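Local structure of rhamnosidase B (Bacillus sp., 2OKX) at residues A[10-15]-A[22-27]; A[16-21]-A[104-109]; A[765-770]-A[793-798]. The protein hydrolyses alpha-L-rhamnosides as a family 78 glycoside hydrolase, releasing L-rhamnose, probably with inversion of configuration at the anomeric carbon. One frame throughout, in Å; residues are numbered along the deposited sequence.

Contact 1: residues A[10-15]-A[22-27]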
loop_
_atom_site.group_PDB
_atom_site.type_symbol
_atom_site.label_atom_id
_atom_site.label_comp_id
_atom_site.label_asym_id
_atom_site.label_seq_id
_atom_site.Cartn_x
_atom_site.Cartn_y
_atom_site.Cartn_z
ATOM N N TRP A 10 -20.422 14.247 17.437
ATOM C CA TRP A 10 -19.006 13.995 17.223
ATOM C C TRP A 10 -18.327 14.511 18.484
ATOM O O TRP A 10 -18.617 15.623 18.935
ATOM C CB TRP A 10 -18.470 14.793 16.035
ATOM C CG TRP A 10 -18.688 14.184 14.693
ATOM C CD1 TRP A 10 -19.695 14.457 13.818
ATOM C CD2 TRP A 10 -17.838 13.229 14.045
ATOM N NE1 TRP A 10 -19.524 13.738 12.657
ATOM C CE2 TRP A 10 -18.390 12.975 12.772
ATOM C CE3 TRP A 10 -16.660 12.568 14.417
ATOM C CZ2 TRP A 10 -17.803 12.086 11.864
ATOM C CZ3 TRP A 10 -16.074 11.682 13.513
ATOM C CH2 TRP A 10 -16.648 11.452 12.253
ATOM N N ILE A 11 -17.433 13.717 19.058
ATOM C CA ILE A 11 -16.735 14.141 20.261
ATOM C C ILE A 11 -15.235 13.913 20.161
ATOM O O ILE A 11 -14.763 13.082 19.380
ATOM C CB ILE A 11 -17.243 13.394 21.512
ATOM C CG1 ILE A 11 -16.978 11.893 21.371
ATOM C CG2 ILE A 11 -18.725 13.663 21.713
ATOM C CD1 ILE A 11 -17.322 11.087 22.616
ATOM N N TRP A 12 -14.491 14.669 20.954
ATOM C CA TRP A 12 -13.046 14.540 20.995
ATOM C C TRP A 12 -12.618 14.919 22.407
ATOM O O TRP A 12 -13.459 15.009 23.304
ATOM C CB TRP A 12 -12.387 15.461 19.961
ATOM C CG TRP A 12 -10.920 15.178 19.774
ATOM C CD1 TRP A 12 -9.882 16.046 19.970
ATOM C CD2 TRP A 12 -10.329 13.924 19.400
ATOM N NE1 TRP A 12 -8.682 15.409 19.750
ATOM C CE2 TRP A 12 -8.927 14.107 19.398
ATOM C CE3 TRP A 12 -10.848 12.665 19.069
ATOM C CZ2 TRP A 12 -8.036 13.075 19.078
ATOM C CZ3 TRP A 12 -9.959 11.636 18.749
ATOM C CH2 TRP A 12 -8.569 11.852 18.757
ATOM N N GLY A 13 -11.323 15.122 22.606
ATOM C CA GLY A 13 -10.814 15.486 23.915
ATOM C C GLY A 13 -9.527 16.269 23.758
ATOM O O GLY A 13 -8.926 16.258 22.687
ATOM N N GLY A 14 -9.098 16.949 24.816
ATOM C CA GLY A 14 -7.878 17.732 24.734
ATOM C C GLY A 14 -8.139 19.086 24.097
ATOM O O GLY A 14 -9.250 19.353 23.638
ATOM N N GLN A 15 -7.121 19.941 24.060
ATOM C CA GLN A 15 -7.270 21.275 23.484
ATOM C C GLN A 15 -7.071 21.316 21.973
ATOM O O GLN A 15 -7.868 21.919 21.254
ATOM C CB GLN A 15 -6.301 22.258 24.154
ATOM C CG GLN A 15 -4.841 21.829 24.142
ATOM C CD GLN A 15 -4.481 20.910 25.298
ATOM O OE1 GLN A 15 -5.032 19.815 25.440
ATOM N NE2 GLN A 15 -3.548 21.357 26.134
ATOM N N GLU A 22 -1.876 10.992 17.474
ATOM C CA GLU A 22 -2.386 10.823 18.828
ATOM C C GLU A 22 -3.446 9.737 18.920
ATOM O O GLU A 22 -4.408 9.730 18.157
ATOM C CB GLU A 22 -2.976 12.141 19.352
ATOM C CG GLU A 22 -3.570 12.035 20.756
ATOM C CD GLU A 22 -4.106 13.359 21.277
ATOM O OE1 GLU A 22 -5.344 13.563 21.268
ATOM O OE2 GLU A 22 -3.280 14.201 21.688
ATOM N N TRP A 23 -3.261 8.820 19.863
ATOM C CA TRP A 23 -4.221 7.746 20.083
ATOM C C TRP A 23 -5.014 8.119 21.335
ATOM O O TRP A 23 -4.446 8.304 22.409
ATOM C CB TRP A 23 -3.485 6.413 20.265
ATOM C CG TRP A 23 -2.790 5.949 19.006
ATOM C CD1 TRP A 23 -2.678 6.638 17.827
ATOM C CD2 TRP A 23 -2.122 4.697 18.802
ATOM N NE1 TRP A 23 -1.984 5.891 16.904
ATOM C CE2 TRP A 23 -1.631 4.697 17.475
ATOM C CE3 TRP A 23 -1.891 3.575 19.610
ATOM C CZ2 TRP A 23 -0.922 3.614 16.938
ATOM C CZ3 TRP A 23 -1.185 2.498 19.073
ATOM C CH2 TRP A 23 -0.710 2.528 17.750
ATOM N N ARG A 24 -6.327 8.247 21.183
ATOM C CA ARG A 24 -7.187 8.644 22.292
ATOM C C ARG A 24 -8.282 7.633 22.621
ATOM O O ARG A 24 -8.933 7.092 21.728
ATOM C CB ARG A 24 -7.804 10.008 21.972
ATOM C CG ARG A 24 -8.829 10.519 22.971
ATOM C CD ARG A 24 -9.204 11.962 22.644
ATOM N NE ARG A 24 -8.105 12.879 22.931
ATOM C CZ ARG A 24 -7.755 13.272 24.153
ATOM N NH1 ARG A 24 -8.423 12.834 25.214
ATOM N NH2 ARG A 24 -6.732 14.100 24.319
ATOM N N CYS A 25 -8.478 7.398 23.917
ATOM C CA CYS A 25 -9.481 6.458 24.410
ATOM C C CYS A 25 -10.794 7.141 24.771
ATOM O O CYS A 25 -10.806 8.276 25.250
ATOM C CB CYS A 25 -8.965 5.740 25.659
ATOM S SG CYS A 25 -7.376 4.911 25.480
ATOM N N PHE A 26 -11.898 6.434 24.544
ATOM C CA PHE A 26 -13.225 6.937 24.875
ATOM C C PHE A 26 -14.010 5.832 25.573
ATOM O O PHE A 26 -13.890 4.657 25.220
ATOM C CB PHE A 26 -13.985 7.381 23.620
ATOM C CG PHE A 26 -13.391 8.583 22.940
ATOM C CD1 PHE A 26 -12.373 8.440 22.001
ATOM C CD2 PHE A 26 -13.846 9.862 23.248
ATOM C CE1 PHE A 26 -11.815 9.553 21.380
ATOM C CE2 PHE A 26 -13.296 10.984 22.634
ATOM C CZ PHE A 26 -12.278 10.829 21.698
ATOM N N ARG A 27 -14.800 6.212 26.573
ATOM C CA ARG A 27 -15.617 5.264 27.319
ATOM C C ARG A 27 -17.023 5.812 27.513
ATOM O O ARG A 27 -17.208 6.982 27.855
ATOM C CB ARG A 27 -15.000 4.961 28.688
ATOM C CG ARG A 27 -13.793 4.025 28.653
ATOM C CD ARG A 27 -13.181 3.874 30.037
ATOM N NE ARG A 27 -14.144 3.362 31.008
ATOM C CZ ARG A 27 -14.448 2.078 31.161
ATOM N NH1 ARG A 27 -13.861 1.156 30.408
ATOM N NH2 ARG A 27 -15.349 1.714 32.065
#

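Contact 2: residues A[16-21]-A[104-109]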
loop_
_atom_site.group_PDB
_atom_site.type_symbol
_atom_site.label_atom_id
_atom_site.label_comp_id
_atom_site.label_asym_id
_atom_site.label_seq_id
_atom_site.Cartn_x
_atom_site.Cartn_y
_atom_site.Cartn_z
ATOM N N GLU A 16 -6.008 20.678 21.493
ATOM C CA GLU A 16 -5.714 20.654 20.063
ATOM C C GLU A 16 -6.786 19.871 19.302
ATOM O O GLU A 16 -7.115 18.744 19.663
ATOM C CB GLU A 16 -4.330 20.042 19.846
ATOM C CG GLU A 16 -3.863 20.017 18.407
ATOM C CD GLU A 16 -2.350 19.987 18.303
ATOM O OE1 GLU A 16 -1.708 19.334 19.154
ATOM O OE2 GLU A 16 -1.804 20.608 17.366
ATOM N N GLU A 17 -7.330 20.473 18.248
ATOM C CA GLU A 17 -8.384 19.833 17.469
ATOM C C GLU A 17 -7.893 18.694 16.580
ATOM O O GLU A 17 -8.599 17.703 16.393
ATOM C CB GLU A 17 -9.103 20.864 16.598
ATOM C CG GLU A 17 -9.550 22.115 17.338
ATOM C CD GLU A 17 -10.499 22.967 16.516
ATOM O OE1 GLU A 17 -10.380 22.962 15.270
ATOM O OE2 GLU A 17 -11.358 23.650 17.115
ATOM N N SER A 18 -6.691 18.847 16.029
ATOM C CA SER A 18 -6.111 17.834 15.155
ATOM C C SER A 18 -4.652 17.596 15.533
ATOM O O SER A 18 -3.735 18.031 14.839
ATOM C CB SER A 18 -6.212 18.280 13.692
ATOM O OG SER A 18 -5.701 17.294 12.810
ATOM N N PRO A 19 -4.424 16.897 16.652
ATOM C CA PRO A 19 -3.068 16.608 17.112
ATOM C C PRO A 19 -2.375 15.606 16.196
ATOM O O PRO A 19 -3.031 14.811 15.517
ATOM C CB PRO A 19 -3.294 16.053 18.512
ATOM C CG PRO A 19 -4.593 15.326 18.361
ATOM C CD PRO A 19 -5.425 16.295 17.551
ATOM N N ARG A 20 -1.050 15.654 16.179
ATOM C CA ARG A 20 -0.274 14.744 15.350
ATOM C C ARG A 20 -0.109 13.390 16.026
ATOM O O ARG A 20 0.213 13.313 17.214
ATOM C CB ARG A 20 1.121 15.320 15.083
ATOM C CG ARG A 20 2.061 14.373 14.323
ATOM C CD ARG A 20 3.516 14.769 14.546
ATOM N NE ARG A 20 4.493 13.898 13.887
ATOM C CZ ARG A 20 4.807 13.952 12.594
ATOM N NH1 ARG A 20 4.217 14.833 11.789
ATOM N NH2 ARG A 20 5.747 13.151 12.111
ATOM N N ASN A 21 -0.345 12.328 15.262
ATOM C CA ASN A 21 -0.149 10.966 15.751
ATOM C C ASN A 21 -0.596 10.766 17.201
ATOM O O ASN A 21 0.205 10.405 18.055
ATOM C CB ASN A 21 1.340 10.625 15.610
ATOM C CG ASN A 21 1.658 9.172 15.931
ATOM O OD1 ASN A 21 2.814 8.824 16.176
ATOM N ND2 ASN A 21 0.646 8.325 15.917
ATOM N N TYR A 104 -6.120 9.007 3.489
ATOM C CA TYR A 104 -6.750 9.814 4.523
ATOM C C TYR A 104 -6.470 11.294 4.292
ATOM O O TYR A 104 -5.330 11.686 4.053
ATOM C CB TYR A 104 -6.227 9.404 5.907
ATOM C CG TYR A 104 -6.588 10.387 7.004
ATOM C CD1 TYR A 104 -5.672 11.345 7.440
ATOM C CD2 TYR A 104 -7.863 10.389 7.569
ATOM C CE1 TYR A 104 -6.019 12.293 8.413
ATOM C CE2 TYR A 104 -8.223 11.328 8.540
ATOM C CZ TYR A 104 -7.296 12.276 8.955
ATOM O OH TYR A 104 -7.657 13.205 9.903
ATOM N N LEU A 105 -7.519 12.110 4.346
ATOM C CA LEU A 105 -7.365 13.553 4.176
ATOM C C LEU A 105 -7.573 14.183 5.548
ATOM O O LEU A 105 -8.607 13.972 6.186
ATOM C CB LEU A 105 -8.383 14.102 3.170
ATOM C CG LEU A 105 -8.104 13.786 1.692
ATOM C CD1 LEU A 105 -8.428 12.322 1.391
ATOM C CD2 LEU A 105 -8.949 14.695 0.816
ATOM N N ARG A 106 -6.584 14.943 6.002
ATOM C CA ARG A 106 -6.650 15.573 7.315
ATOM C C ARG A 106 -7.967 16.288 7.598
ATOM O O ARG A 106 -8.429 17.116 6.809
ATOM C CB ARG A 106 -5.502 16.568 7.497
ATOM C CG ARG A 106 -5.319 16.995 8.948
ATOM C CD ARG A 106 -4.380 18.174 9.112
ATOM N NE ARG A 106 -4.136 18.444 10.527
ATOM C CZ ARG A 106 -3.395 19.445 10.988
ATOM N NH1 ARG A 106 -2.817 20.291 10.144
ATOM N NH2 ARG A 106 -3.220 19.591 12.295
ATOM N N GLY A 107 -8.571 15.937 8.729
ATOM C CA GLY A 107 -9.807 16.557 9.161
ATOM C C GLY A 107 -9.520 17.047 10.570
ATOM O O GLY A 107 -8.813 18.034 10.760
ATOM N N ARG A 108 -10.047 16.342 11.561
ATOM C CA ARG A 108 -9.818 16.686 12.955
ATOM C C ARG A 108 -10.178 15.466 13.792
ATOM O O ARG A 108 -10.992 14.642 13.372
ATOM C CB ARG A 108 -10.671 17.894 13.370
ATOM C CG ARG A 108 -12.171 17.682 13.281
ATOM C CD ARG A 108 -12.940 18.938 13.701
ATOM N NE ARG A 108 -12.674 19.318 15.089
ATOM C CZ ARG A 108 -13.209 20.378 15.693
ATOM N NH1 ARG A 108 -12.910 20.647 16.955
ATOM N NH2 ARG A 108 -14.042 21.174 15.034
ATOM N N GLY A 109 -9.555 15.342 14.960
ATOM C CA GLY A 109 -9.836 14.210 15.823
ATOM C C GLY A 109 -11.318 14.126 16.126
ATOM O O GLY A 109 -11.962 15.143 16.371
HETATM O O HOH W 1 -2.559 21.522 15.076
HETATM O O HOH W 2 -11.109 17.572 16.942
#

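Contact 3: residues A[765-770]-A[793-798]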
loop_
_atom_site.group_PDB
_atom_site.type_symbol
_atom_site.label_atom_id
_atom_site.label_comp_id
_atom_site.label_asym_id
_atom_site.label_seq_id
_atom_site.Cartn_x
_atom_site.Cartn_y
_atom_site.Cartn_z
ATOM N N GLN A 765 6.272 -2.602 -25.152
ATOM C CA GLN A 765 5.089 -2.038 -24.516
ATOM C C GLN A 765 4.173 -1.286 -25.479
ATOM O O GLN A 765 2.980 -1.575 -25.575
ATOM C CB GLN A 765 5.498 -1.101 -23.370
ATOM C CG GLN A 765 6.083 -1.791 -22.127
ATOM C CD GLN A 765 7.580 -2.050 -22.209
ATOM O OE1 GLN A 765 8.224 -2.335 -21.196
ATOM N NE2 GLN A 765 8.140 -1.958 -23.409
ATOM N N THR A 766 4.730 -0.310 -26.185
ATOM C CA THR A 766 3.939 0.479 -27.117
ATOM C C THR A 766 3.301 -0.375 -28.204
ATOM O O THR A 766 2.158 -0.141 -28.589
ATOM C CB THR A 766 4.796 1.579 -27.767
ATOM O OG1 THR A 766 5.286 2.456 -26.743
ATOM C CG2 THR A 766 3.967 2.385 -28.765
ATOM N N GLN A 767 4.041 -1.366 -28.691
ATOM C CA GLN A 767 3.535 -2.248 -29.737
ATOM C C GLN A 767 2.384 -3.101 -29.200
ATOM O O GLN A 767 1.353 -3.255 -29.859
ATOM C CB GLN A 767 4.650 -3.162 -30.253
ATOM C CG GLN A 767 5.971 -2.463 -30.555
ATOM C CD GLN A 767 5.797 -1.152 -31.303
ATOM O OE1 GLN A 767 5.070 -1.079 -32.295
ATOM N NE2 GLN A 767 6.477 -0.109 -30.832
ATOM N N VAL A 768 2.567 -3.657 -28.004
ATOM C CA VAL A 768 1.535 -4.484 -27.389
ATOM C C VAL A 768 0.252 -3.678 -27.212
ATOM O O VAL A 768 -0.840 -4.159 -27.514
ATOM C CB VAL A 768 1.990 -5.022 -26.006
ATOM C CG1 VAL A 768 0.821 -5.685 -25.291
ATOM C CG2 VAL A 768 3.120 -6.021 -26.183
ATOM N N VAL A 769 0.384 -2.449 -26.725
ATOM C CA VAL A 769 -0.780 -1.599 -26.514
ATOM C C VAL A 769 -1.484 -1.273 -27.830
ATOM O O VAL A 769 -2.711 -1.232 -27.888
ATOM C CB VAL A 769 -0.393 -0.278 -25.801
ATOM C CG1 VAL A 769 -1.611 0.619 -25.665
ATOM C CG2 VAL A 769 0.185 -0.583 -24.423
ATOM N N ALA A 770 -0.709 -1.039 -28.883
ATOM C CA ALA A 770 -1.290 -0.730 -30.186
ATOM C C ALA A 770 -2.117 -1.926 -30.661
ATOM O O ALA A 770 -3.188 -1.768 -31.250
ATOM C CB ALA A 770 -0.187 -0.418 -31.192
ATOM N N PRO A 793 15.111 -7.968 -29.413
ATOM C CA PRO A 793 15.978 -7.669 -28.269
ATOM C C PRO A 793 16.471 -6.223 -28.207
ATOM O O PRO A 793 16.940 -5.768 -27.161
ATOM C CB PRO A 793 17.119 -8.673 -28.431
ATOM C CG PRO A 793 17.174 -8.883 -29.913
ATOM C CD PRO A 793 15.715 -9.004 -30.266
ATOM N N ALA A 794 16.361 -5.506 -29.322
ATOM C CA ALA A 794 16.793 -4.112 -29.378
ATOM C C ALA A 794 15.730 -3.204 -28.776
ATOM O O ALA A 794 16.021 -2.084 -28.349
ATOM C CB ALA A 794 17.070 -3.704 -30.818
ATOM N N PHE A 795 14.493 -3.689 -28.755
ATOM C CA PHE A 795 13.385 -2.926 -28.194
ATOM C C PHE A 795 13.460 -2.934 -26.677
ATOM O O PHE A 795 14.066 -3.829 -26.082
ATOM C CB PHE A 795 12.039 -3.535 -28.600
ATOM C CG PHE A 795 11.598 -3.195 -29.995
ATOM C CD1 PHE A 795 10.311 -3.521 -30.417
ATOM C CD2 PHE A 795 12.454 -2.558 -30.886
ATOM C CE1 PHE A 795 9.882 -3.217 -31.705
ATOM C CE2 PHE A 795 12.032 -2.250 -32.178
ATOM C CZ PHE A 795 10.744 -2.580 -32.587
ATOM N N VAL A 796 12.850 -1.931 -26.056
ATOM C CA VAL A 796 12.807 -1.870 -24.602
ATOM C C VAL A 796 11.923 -3.061 -24.240
ATOM O O VAL A 796 10.939 -3.326 -24.927
ATOM C CB VAL A 796 12.147 -0.559 -24.109
ATOM C CG1 VAL A 796 11.931 -0.613 -22.604
ATOM C CG2 VAL A 796 13.029 0.631 -24.465
ATOM N N GLN A 797 12.273 -3.783 -23.180
ATOM C CA GLN A 797 11.502 -4.955 -22.775
ATOM C C GLN A 797 10.520 -4.674 -21.639
ATOM O O GLN A 797 10.620 -3.651 -20.958
ATOM C CB GLN A 797 12.453 -6.080 -22.363
ATOM C CG GLN A 797 13.446 -6.491 -23.446
ATOM C CD GLN A 797 12.766 -7.018 -24.698
ATOM O OE1 GLN A 797 11.931 -7.917 -24.632
ATOM N NE2 GLN A 797 13.127 -6.461 -25.850
ATOM N N ILE A 798 9.573 -5.592 -21.442
ATOM C CA ILE A 798 8.573 -5.464 -20.384
ATOM C C ILE A 798 9.286 -5.502 -19.036
ATOM O O ILE A 798 10.085 -6.404 -18.776
ATOM C CB ILE A 798 7.537 -6.610 -20.461
ATOM C CG1 ILE A 798 6.698 -6.460 -21.736
ATOM C CG2 ILE A 798 6.640 -6.596 -19.224
ATOM C CD1 ILE A 798 5.657 -7.543 -21.917
#

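Contact 1: residues A[10-15]-A[22-27]
Glu22 OE1 lies 3.5 Å from Trp12 CZ2 and is gripped by Arg24 two residues along its own strand: Arg24 NE bonds to Glu22 OE1 at 3.3 Å as part of a salt bridge, coming from above the carboxylate plane, and Arg24 NH2 adds a weak second bond. The carboxylate is almost parallel to the indole, the planes only 9° apart. Arg24 then runs across the tryptophan, placing its CD over the centre of the six-membered ring in a CH-pi contact. Its chain bends at chi3 (-70°), so that the guanidinium stands steeply on the indole, its plane at 73° to the ring, and lays one face against the backbone of Gly13 and Gly14; NH1 bonds to Thr131. At the other end of the contact Phe26 CZ approaches Trp12 CE3 to 3.5 Å, the two rings oblique, while Ile11 CD1 reaches Phe26 CD2 at 3.7 Å. With an alanine at Trp12, the Arg24 methylenes are likely to lose the surface they lie on, and a gap would probably open beside Phe26. Strands 9-12 and 22-31 belong to one antiparallel sheet but have strands 174-181 and 130-133 between them; their side chains meet over the face of the sheet, consistent with the interior of the beta-sandwich of a galactose-binding-like N-terminal domain.

Contact 2: residues A[16-21]-A[104-109]
Two loops of the N-terminal beta-sandwich are joined here, in part by Arg106 taking hold of Ser18 side-on. Arg106 NE bonds to Ser18 OG at 3.0 Å, and Arg106 NH2 to Ser18 O, also at 3.0 Å and on a lone pair in the carbonyl plane. Both acceptors lie close to the guanidinium plane, which fixes its rotation, and the extended arginine chain carries the group across to them. Ser18 OG has a further hydrogen-bond partner in His96, and Arg106 NH1 bonds to Asn235, so the pair belongs to a wider polar network. Alongside, the backbones meet directly: Gly109 N donates to Glu17 O at 2.9 Å. That carbonyl also receives a water, which donates to Gly109 O as well and accepts from Arg108 NE at 3.0 Å, so one water ties both backbones to the arginine. Arg108 and Glu17 meet by stacking their flat ends, with planes 25° apart and Glu17 OE1 above the centre of the guanidinium. The salt bridge, with Glu17 OE2 3.4 Å from Arg108 NH1, therefore rests on charge alone, no N-H pointing at the oxygen. Within the second loop, Gly107 N bonds to Tyr104 OH, which is itself held by Asp47. Segment 16-21 lies in the loop between strands 9-12 and 22-31, and segment 104-109 in the loop between strand 87-96 of the same sheet and strand 110-117 of another; Pro19 and Tyr104 both rest on His96 at the end of strand 87-96.

Contact 3: residues A[765-770]-A[793-798]
The aliphatic part of Gln767 meets the ring of Phe795, with Gln767 CG 4.1 Å from Phe795 CE1, and the two side chains cross at about a right angle. Two residues earlier in the helix, Gln765 lies along the backbone of the other segment. Its chain bends at chi2 (86°), bringing Gln765 CD to 3.7 Å from Gln797 O. Of residues 765-770, Gln765 buries the most surface against 793-798; Gln765 itself is buried, while the backbone it meets belongs to partly exposed residues. Behind this first shell, each partner is positioned by its own bonds. Gln767 NE2 bonds to the backbone oxygens of Tyr748 and Ser763, which fixes the amide and leaves CG against the ring. Phe795 packs edge-to-face with Tyr787. The loop is braced from within as Gln797 NE2 bonds to Phe795 O at 2.8 Å, the donor standing above the carbonyl plane and not on a lone pair. Backbone hydrogen bonds tie Val796 to Tyr762 and Met764, just ahead of the helical segment, while Gln797 OE1 and Ile798 N hold a bound glycerol, probably from the crystallisation liquor. In the helical glycosidase domain, segment 793-798 lies in the loop between helices 778-789 and 801-813; Met803 of the latter touches Gln765, Val768 and Ile798, and Ala747 of strand 747-752 lies against both Gln767 and Phe795.

From the N terminus, contact 1 closes a short loop whose six intervening residues, 16-21, are the first half of contact 2. Contact 2 then reaches forward to 104-109, so the segments of the two alternate and the contacts cross. They also touch: Trp12 CE3 lies 3.3 Å from Gly109 C. Together they tie the first loop of the chain, between strands 9-12 and 22-31, to the sheet it returns to and to the loop leaving strand 87-96. Contact 3 comes much later, closing a loop round helix 778-789 in the helical domain. Its centre is about 54 Å from that of contact 1 and about 46 Å from that of contact 2, across the centre of the chain.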